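Local coordinates for protein 3-hydroxy-3-methylglutaryl-CoA lyase (Acinetobacter baumannii, PDB 6NDS) that is a TIM-barrel enzyme of the HMGL-like family that holds a zinc ion and binds coenzyme A, at residues Leu16-Val21 with Ile258-Leu263; Gln211-Phe216 with Arg237-Leu242. All coordinates share one frame; numbering follows the deposited sequence.

Interaction 1. Residues Leu16-Val21 with Ile258-Leu263; sequences LVVQEV and ICTEDL
Glu20 and Thr260 form the tight end of this contact. Thr260 OG1 donates a 2.8 Å hydrogen bond to Glu20 OE1, meeting the carboxylate on its syn side and 18° out of its plane. The Glu20 side chain starts out alongside the helix rather than at it. A bend at chi2 (61°) turns its carboxylate onto the first turn of helix 260-270, a turn begun by the backbone bond from Leu263 N to Cys259 O. The other carboxylate oxygen, OE2, is held by Ser22 OG and Leu242 N, so this buried acid is held at both oxygens, which should restrict its rotation. Thr260 serves two neighbours at once: with chi1 at -52°, its hydroxyl lies beside the backbone N and faces Glu20, while CG2 rests on Val18 CG1 at 3.8 Å. Farther back along the strand the contact becomes purely apolar and slacker. A single methyl of Leu263, CD2, reaches tip to tip toward Val18, lying 4.1 Å from Val18 CG2, and the gap widens to 4.4 Å at Leu16 CD2. All the touching residues are buried; helix 223-232 places Leu224 and Val227 against Leu263, and helix 278-285 sets Leu281 on Thr260. Such packing is expected where a TIM barrel closes, the helix after strand 237-240 covering the outer side of its seam with strand 17-20.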
ATOM      1  N   LEU A  16      15.748  -9.639  -5.873  1.00 17.72           N
ATOM      2  CA  LEU A  16      14.511  -9.220  -6.519  1.00 19.80           C
ATOM      3  C   LEU A  16      14.880  -8.292  -7.667  1.00 18.05           C
ATOM      4  O   LEU A  16      15.539  -7.261  -7.464  1.00 19.94           O
ATOM      5  CB  LEU A  16      13.549  -8.551  -5.531  1.00 20.19           C
ATOM      6  CG  LEU A  16      12.125  -8.240  -6.060  1.00 17.29           C
ATOM      7  CD1 LEU A  16      11.113  -8.279  -4.903  1.00 22.27           C
ATOM      8  CD2 LEU A  16      12.074  -6.904  -6.763  1.00 17.39           C
ATOM      9  N   VAL A  17      14.442  -8.657  -8.868  1.00 16.62           N
ATOM     10  CA  VAL A  17      14.840  -7.995 -10.107  1.00 16.24           C
ATOM     11  C   VAL A  17      13.778  -6.952 -10.436  1.00 19.70           C
ATOM     12  O   VAL A  17      12.697  -7.291 -10.922  1.00 18.54           O
ATOM     13  CB  VAL A  17      14.986  -9.007 -11.245  1.00 17.50           C
ATOM     14  CG1 VAL A  17      15.391  -8.307 -12.528  1.00 20.21           C
ATOM     15  CG2 VAL A  17      16.002 -10.096 -10.869  1.00 19.94           C
ATOM     16  N   VAL A  18      14.098  -5.679 -10.201  1.00 17.33           N
ATOM     17  CA  VAL A  18      13.154  -4.583 -10.416  1.00 17.37           C
ATOM     18  C   VAL A  18      13.234  -4.135 -11.871  1.00 17.08           C
ATOM     19  O   VAL A  18      14.321  -3.830 -12.369  1.00 19.24           O
ATOM     20  CB  VAL A  18      13.459  -3.415  -9.464  1.00 17.81           C
ATOM     21  CG1 VAL A  18      12.484  -2.265  -9.714  1.00 19.11           C
ATOM     22  CG2 VAL A  18      13.387  -3.878  -8.009  1.00 18.07           C
ATOM     23  N   GLN A  19      12.088  -4.099 -12.560  1.00 15.45           N
ATOM     24  CA  GLN A  19      12.019  -3.748 -13.979  1.00 14.45           C
ATOM     25  C   GLN A  19      11.146  -2.509 -14.134  1.00 17.09           C
ATOM     26  O   GLN A  19      10.054  -2.439 -13.565  1.00 18.62           O
ATOM     27  CB  GLN A  19      11.482  -4.937 -14.795  1.00 16.27           C
ATOM     28  CG  GLN A  19      12.270  -6.238 -14.490  1.00 19.05           C
ATOM     29  CD  GLN A  19      11.740  -7.492 -15.159  1.00 21.88           C
ATOM     30  OE1 GLN A  19      12.515  -8.396 -15.469  1.00 20.52           O
ATOM     31  NE2 GLN A  19      10.422  -7.580 -15.345  1.00 25.55           N
ATOM     32  N   GLU A  20      11.646  -1.513 -14.868  1.00 14.95           N
ATOM     33  CA  GLU A  20      11.043  -0.182 -14.866  1.00 15.40           C
ATOM     34  C   GLU A  20      10.130  -0.014 -16.075  1.00 17.87           C
ATOM     35  O   GLU A  20      10.537  -0.305 -17.209  1.00 20.85           O
ATOM     36  CB  GLU A  20      12.138   0.892 -14.863  1.00 18.76           C
ATOM     37  CG  GLU A  20      11.610   2.340 -14.964  1.00 22.84           C
ATOM     38  CD  GLU A  20      10.707   2.741 -13.802  1.00 24.49           C
ATOM     39  OE1 GLU A  20      10.973   2.340 -12.640  1.00 19.93           O
ATOM     40  OE2 GLU A  20       9.708   3.456 -14.054  1.00 21.70           O
ATOM     41  N   VAL A  21       8.889   0.433 -15.833  1.00 15.95           N
ATOM     42  CA  VAL A  21       7.931   0.593 -16.935  1.00 14.12           C
ATOM     43  C   VAL A  21       7.317   1.990 -17.004  1.00 18.74           C
ATOM     44  O   VAL A  21       6.364   2.210 -17.766  1.00 17.23           O
ATOM     45  CB  VAL A  21       6.813  -0.471 -16.866  1.00 16.53           C
ATOM     46  CG1 VAL A  21       7.405  -1.900 -16.877  1.00 20.56           C
ATOM     47  CG2 VAL A  21       5.903  -0.257 -15.642  1.00 19.90           C
ATOM     48  N   ILE A 258       2.580  -0.333  -9.303  1.00 17.58           N
ATOM     49  CA  ILE A 258       3.295  -0.188  -8.042  1.00 18.42           C
ATOM     50  C   ILE A 258       4.457   0.777  -8.236  1.00 19.99           C
ATOM     51  O   ILE A 258       5.101   0.829  -9.296  1.00 17.86           O
ATOM     52  CB  ILE A 258       3.771  -1.534  -7.479  1.00 19.04           C
ATOM     53  CG1 ILE A 258       4.634  -2.280  -8.479  1.00 20.75           C
ATOM     54  CG2 ILE A 258       2.572  -2.387  -7.037  1.00 19.68           C
ATOM     55  CD1 ILE A 258       5.422  -3.432  -7.834  1.00 26.34           C
ATOM     56  N   CYS A 259       4.707   1.574  -7.207  1.00 15.40           N
ATOM     57  CA  CYS A 259       5.723   2.613  -7.259  1.00 14.90           C
ATOM     58  C   CYS A 259       7.124   2.026  -7.092  1.00 14.87           C
ATOM     59  O   CYS A 259       7.408   1.358  -6.094  1.00 16.70           O
ATOM     60  CB  CYS A 259       5.429   3.615  -6.149  1.00 16.81           C
ATOM     61  SG  CYS A 259       6.687   4.857  -5.921  1.00 20.46           S
ATOM     62  N   THR A 260       8.014   2.310  -8.048  1.00 15.37           N
ATOM     63  CA  THR A 260       9.345   1.702  -8.028  1.00 14.48           C
ATOM     64  C   THR A 260      10.088   2.019  -6.738  1.00 16.93           C
ATOM     65  O   THR A 260      10.668   1.126  -6.117  1.00 16.34           O
ATOM     66  CB  THR A 260      10.164   2.167  -9.234  1.00 16.17           C
ATOM     67  OG1 THR A 260       9.394   1.955 -10.415  1.00 17.26           O
ATOM     68  CG2 THR A 260      11.448   1.342  -9.357  1.00 18.48           C
ATOM     69  N   GLU A 261      10.107   3.289  -6.325  1.00 15.40           N
ATOM     70  CA  GLU A 261      10.904   3.596  -5.141  1.00 15.89           C
ATOM     71  C   GLU A 261      10.255   3.044  -3.869  1.00 18.33           C
ATOM     72  O   GLU A 261      10.964   2.701  -2.919  1.00 17.29           O
ATOM     73  CB  GLU A 261      11.170   5.102  -5.044  1.00 18.69           C
ATOM     74  CG  GLU A 261       9.942   5.978  -4.942  1.00 19.65           C
ATOM     75  CD  GLU A 261       9.415   6.478  -6.285  1.00 18.91           C
ATOM     76  OE1 GLU A 261       9.697   5.878  -7.346  1.00 19.58           O
ATOM     77  OE2 GLU A 261       8.678   7.476  -6.264  1.00 20.95           O
ATOM     78  N   ASP A 262       8.926   2.911  -3.838  1.00 15.96           N
ATOM     79  CA  ASP A 262       8.299   2.248  -2.696  1.00 15.31           C
ATOM     80  C   ASP A 262       8.638   0.756  -2.677  1.00 17.48           C
ATOM     81  O   ASP A 262       8.877   0.188  -1.606  1.00 16.45           O
ATOM     82  CB  ASP A 262       6.776   2.463  -2.711  1.00 17.90           C
ATOM     83  CG  ASP A 262       6.368   3.936  -2.539  1.00 22.47           C
ATOM     84  OD1 ASP A 262       7.253   4.802  -2.372  1.00 22.54           O
ATOM     85  OD2 ASP A 262       5.146   4.233  -2.575  1.00 22.60           O
ATOM     86  N   LEU A 263       8.675   0.108  -3.848  1.00 16.72           N
ATOM     87  CA  LEU A 263       9.096  -1.296  -3.921  1.00 15.95           C
ATOM     88  C   LEU A 263      10.546  -1.470  -3.482  1.00 17.14           C
ATOM     89  O   LEU A 263      10.868  -2.357  -2.677  1.00 16.20           O
ATOM     90  CB  LEU A 263       8.904  -1.819  -5.347  1.00 16.85           C
ATOM     91  CG  LEU A 263       9.573  -3.161  -5.668  1.00 16.89           C
ATOM     92  CD1 LEU A 263       8.971  -4.268  -4.817  1.00 18.36           C
ATOM     93  CD2 LEU A 263       9.416  -3.475  -7.169  1.00 17.72           C
TER

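Interaction 2. Residues Gln211-Phe216 with Arg237-Leu242; sequences QLTLHF and RFDAAL. With ZN (zinc ion), chain H.
In the zinc site, at the C-terminal ends of the strands of a parallel beta-alpha-beta unit, His215 is held from behind by Asp239 on the adjoining strand. His215 ND1 donates to Asp239 OD2 at 2.9 Å, with the acceptor 2° out of the ring plane and on the anti lone pair of the oxygen. Ring and carboxylate stand 89° apart. The bond, together with the metal, should fix the ring's rotation, with His215 NE2 facing the zinc ion, 2.2 Å away; Asp25 and His217 also bind this metal. Asp239 is positioned in turn by Gln19 NE2, which donates to its OD1, making a His-carboxylate pair with a further layer behind it.

On the same face of the sheet, Thr213 CG2 packs against Asp239 OD1, and Thr213 OG1 sits 3.1 Å above the guanidinium of Arg237, toward its rim and without a hydrogen bond. Both polar groups turn instead to Gln19. The backbones pair through Leu214 N to Arg237 O (2.9 Å) and Asp239 N to Leu214 O (3.0 Å). Beyond these bonds a water bridges Leu214 O, Phe216 N and Asp239 O.

The opposite face is apolar: Leu214 CB lies 3.7 Å from Phe238 CD1, and Phe216 CE2 meets Phe238 CE1 edge to edge at 4.2 Å. Helix 193-203 covers Leu214 and Phe216, helix 223-232 lies over Phe216 and Phe238, and strands 182-186 and 17-20 flank the pair within the sheet.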
ATOM      1  N   GLN A 211      12.305 -16.568 -15.626  1.00 27.27           N
ATOM      2  CA  GLN A 211      11.452 -16.352 -16.785  1.00 23.86           C
ATOM      3  C   GLN A 211      10.146 -15.630 -16.479  1.00 25.91           C
ATOM      4  O   GLN A 211       9.544 -15.071 -17.400  1.00 24.34           O
ATOM      5  CB  GLN A 211      11.133 -17.702 -17.453  1.00 25.40           C
ATOM      6  CG  GLN A 211      12.369 -18.332 -18.104  1.00 27.15           C
ATOM      7  CD  GLN A 211      12.215 -19.808 -18.457  1.00 34.30           C
ATOM      8  OE1 GLN A 211      11.633 -20.598 -17.708  1.00 30.93           O
ATOM      9  NE2 GLN A 211      12.770 -20.190 -19.600  1.00 35.86           N
ATOM     10  N   LEU A 212       9.697 -15.620 -15.230  1.00 21.69           N
ATOM     11  CA  LEU A 212       8.393 -15.067 -14.865  1.00 20.91           C
ATOM     12  C   LEU A 212       8.513 -13.636 -14.362  1.00 20.54           C
ATOM     13  O   LEU A 212       9.260 -13.376 -13.413  1.00 23.27           O
ATOM     14  CB  LEU A 212       7.740 -15.914 -13.772  1.00 23.10           C
ATOM     15  CG  LEU A 212       6.435 -15.396 -13.168  1.00 24.54           C
ATOM     16  CD1 LEU A 212       5.363 -15.386 -14.236  1.00 22.87           C
ATOM     17  CD2 LEU A 212       6.000 -16.275 -11.978  1.00 25.33           C
ATOM     18  N   THR A 213       7.734 -12.723 -14.956  1.00 18.42           N
ATOM     19  CA  THR A 213       7.541 -11.373 -14.431  1.00 17.69           C
ATOM     20  C   THR A 213       6.129 -11.226 -13.875  1.00 21.23           C
ATOM     21  O   THR A 213       5.157 -11.688 -14.484  1.00 19.53           O
ATOM     22  CB  THR A 213       7.756 -10.299 -15.518  1.00 20.54           C
ATOM     23  OG1 THR A 213       9.106 -10.352 -16.008  1.00 23.12           O
ATOM     24  CG2 THR A 213       7.497  -8.879 -14.954  1.00 20.14           C
ATOM     25  N   LEU A 214       6.009 -10.571 -12.719  1.00 16.59           N
ATOM     26  CA  LEU A 214       4.721 -10.152 -12.184  1.00 18.09           C
ATOM     27  C   LEU A 214       4.591  -8.644 -12.347  1.00 18.71           C
ATOM     28  O   LEU A 214       5.518  -7.896 -12.011  1.00 18.90           O
ATOM     29  CB  LEU A 214       4.571 -10.516 -10.702  1.00 16.19           C
ATOM     30  CG  LEU A 214       4.111 -11.926 -10.318  1.00 21.79           C
ATOM     31  CD1 LEU A 214       2.804 -12.282 -11.016  1.00 25.35           C
ATOM     32  CD2 LEU A 214       5.184 -12.947 -10.604  1.00 28.55           C
ATOM     33  N   HIS A 215       3.431  -8.202 -12.831  1.00 17.08           N
ATOM     34  CA  HIS A 215       3.166  -6.794 -13.146  1.00 15.66           C
ATOM     35  C   HIS A 215       1.894  -6.377 -12.399  1.00 18.86           C
ATOM     36  O   HIS A 215       0.782  -6.583 -12.887  1.00 18.31           O
ATOM     37  CB  HIS A 215       3.042  -6.678 -14.660  1.00 15.99           C
ATOM     38  CG  HIS A 215       2.683  -5.315 -15.174  1.00 18.80           C
ATOM     39  ND1 HIS A 215       3.559  -4.560 -15.928  1.00 18.55           N
ATOM     40  CD2 HIS A 215       1.520  -4.615 -15.133  1.00 19.11           C
ATOM     41  CE1 HIS A 215       2.966  -3.434 -16.291  1.00 22.54           C
ATOM     42  NE2 HIS A 215       1.730  -3.439 -15.818  1.00 21.17           N
ATOM     43  N   PHE A 216       2.048  -5.812 -11.201  1.00 15.50           N
ATOM     44  CA  PHE A 216       0.903  -5.453 -10.364  1.00 18.15           C
ATOM     45  C   PHE A 216       0.581  -3.963 -10.448  1.00 19.34           C
ATOM     46  O   PHE A 216       1.471  -3.110 -10.438  1.00 18.53           O
ATOM     47  CB  PHE A 216       1.161  -5.825  -8.894  1.00 18.16           C
ATOM     48  CG  PHE A 216       1.254  -7.299  -8.636  1.00 19.10           C
ATOM     49  CD1 PHE A 216       0.137  -8.116  -8.776  1.00 19.96           C
ATOM     50  CD2 PHE A 216       2.437  -7.866  -8.186  1.00 18.42           C
ATOM     51  CE1 PHE A 216       0.217  -9.490  -8.514  1.00 21.21           C
ATOM     52  CE2 PHE A 216       2.518  -9.236  -7.904  1.00 20.34           C
ATOM     53  CZ  PHE A 216       1.406 -10.047  -8.075  1.00 21.35           C
ATOM     54  N   ARG A 237      11.023 -11.460 -10.541  1.00 16.76           N
ATOM     55  CA  ARG A 237      11.036 -10.335 -11.477  1.00 18.12           C
ATOM     56  C   ARG A 237       9.731  -9.557 -11.367  1.00 18.33           C
ATOM     57  O   ARG A 237       8.652 -10.146 -11.489  1.00 17.65           O
ATOM     58  CB  ARG A 237      11.228 -10.826 -12.914  1.00 18.52           C
ATOM     59  CG  ARG A 237      12.574 -11.557 -13.168  1.00 18.66           C
ATOM     60  CD  ARG A 237      12.684 -12.192 -14.567  1.00 21.26           C
ATOM     61  NE  ARG A 237      12.427 -11.211 -15.616  1.00 19.97           N
ATOM     62  CZ  ARG A 237      12.308 -11.482 -16.906  1.00 21.77           C
ATOM     63  NH1 ARG A 237      12.470 -12.720 -17.363  1.00 23.91           N
ATOM     64  NH2 ARG A 237      12.037 -10.496 -17.755  1.00 19.52           N
ATOM     65  N   PHE A 238       9.829  -8.236 -11.147  1.00 16.18           N
ATOM     66  CA  PHE A 238       8.639  -7.418 -10.900  1.00 15.47           C
ATOM     67  C   PHE A 238       8.734  -6.103 -11.655  1.00 16.77           C
ATOM     68  O   PHE A 238       9.759  -5.422 -11.579  1.00 16.45           O
ATOM     69  CB  PHE A 238       8.450  -7.133  -9.398  1.00 15.10           C
ATOM     70  CG  PHE A 238       8.197  -8.365  -8.584  1.00 16.23           C
ATOM     71  CD1 PHE A 238       6.902  -8.789  -8.340  1.00 15.91           C
ATOM     72  CD2 PHE A 238       9.258  -9.115  -8.086  1.00 16.77           C
ATOM     73  CE1 PHE A 238       6.657  -9.937  -7.593  1.00 16.97           C
ATOM     74  CE2 PHE A 238       9.036 -10.258  -7.333  1.00 17.31           C
ATOM     75  CZ  PHE A 238       7.735 -10.676  -7.077  1.00 18.17           C
ATOM     76  N   ASP A 239       7.657  -5.754 -12.363  1.00 15.93           N
ATOM     77  CA  ASP A 239       7.536  -4.452 -13.012  1.00 14.71           C
ATOM     78  C   ASP A 239       7.057  -3.386 -12.019  1.00 17.88           C
ATOM     79  O   ASP A 239       6.207  -3.644 -11.164  1.00 17.71           O
ATOM     80  CB  ASP A 239       6.537  -4.508 -14.170  1.00 15.21           C
ATOM     81  CG  ASP A 239       7.040  -5.298 -15.379  1.00 25.59           C
ATOM     82  OD1 ASP A 239       8.262  -5.568 -15.489  1.00 21.46           O
ATOM     83  OD2 ASP A 239       6.199  -5.627 -16.248  1.00 22.30           O
ATOM     84  N   ALA A 240       7.564  -2.165 -12.179  1.00 15.59           N
ATOM     85  CA  ALA A 240       7.140  -1.043 -11.342  1.00 13.40           C
ATOM     86  C   ALA A 240       7.360   0.234 -12.137  1.00 15.51           C
ATOM     87  O   ALA A 240       8.138   0.253 -13.088  1.00 16.92           O
ATOM     88  CB  ALA A 240       7.915  -1.006 -10.013  1.00 15.57           C
ATOM     89  N   ALA A 241       6.648   1.302 -11.760  1.00 15.15           N
ATOM     90  CA  ALA A 241       6.780   2.595 -12.434  1.00 13.62           C
ATOM     91  C   ALA A 241       7.263   3.644 -11.444  1.00 17.94           C
ATOM     92  O   ALA A 241       6.745   3.737 -10.322  1.00 17.81           O
ATOM     93  CB  ALA A 241       5.456   3.047 -13.049  1.00 16.47           C
ATOM     94  N   LEU A 242       8.235   4.455 -11.884  1.00 16.34           N
ATOM     95  CA  LEU A 242       8.705   5.594 -11.102  1.00 16.89           C
ATOM     96  C   LEU A 242       7.534   6.441 -10.620  1.00 16.48           C
ATOM     97  O   LEU A 242       6.640   6.798 -11.397  1.00 19.33           O
ATOM     98  CB  LEU A 242       9.642   6.449 -11.958  1.00 18.29           C
ATOM     99  CG  LEU A 242      10.303   7.637 -11.250  1.00 18.69           C
ATOM    100  CD1 LEU A 242      11.401   7.130 -10.321  1.00 20.17           C
ATOM    101  CD2 LEU A 242      10.865   8.580 -12.309  1.00 19.54           C
TER
HETATM  102 ZN    ZN H 507       0.136  -2.243 -16.701  1.00 25.69          ZN
HETATM  103  O   HOH W   1      10.185 -14.624 -11.267  1.00 21.32           O
HETATM  104  O   HOH W   2       4.788  -5.819 -10.152  1.00 16.84           O
HETATM  105  O   HOH W   3       3.635  -2.740 -12.050  1.00 22.64           O
HETATM  106  O   HOH W   4      -1.351  -0.910 -17.661  1.00 25.41           O

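Read from the N terminus, the chain first lays down strand 17-20, runs through most of the barrel, and comes back beside it first with strand 237-240 and then with 258-263. Interaction 1 therefore closes a loop of 236 residues. Interaction 2 is nested inside that loop and closes a far shorter one, of 20 residues, containing helix 223-232. The two do not cross, yet they meet at strand 237-240, which lies between strands 17-20 and 212-216 and leads on to helix 260-270. Gln19 and Glu20 reach from the first strand to Arg237 and Leu242, joining both contacts directly. Together they tie a local beta-alpha-beta pair and the helix after it to the first strand.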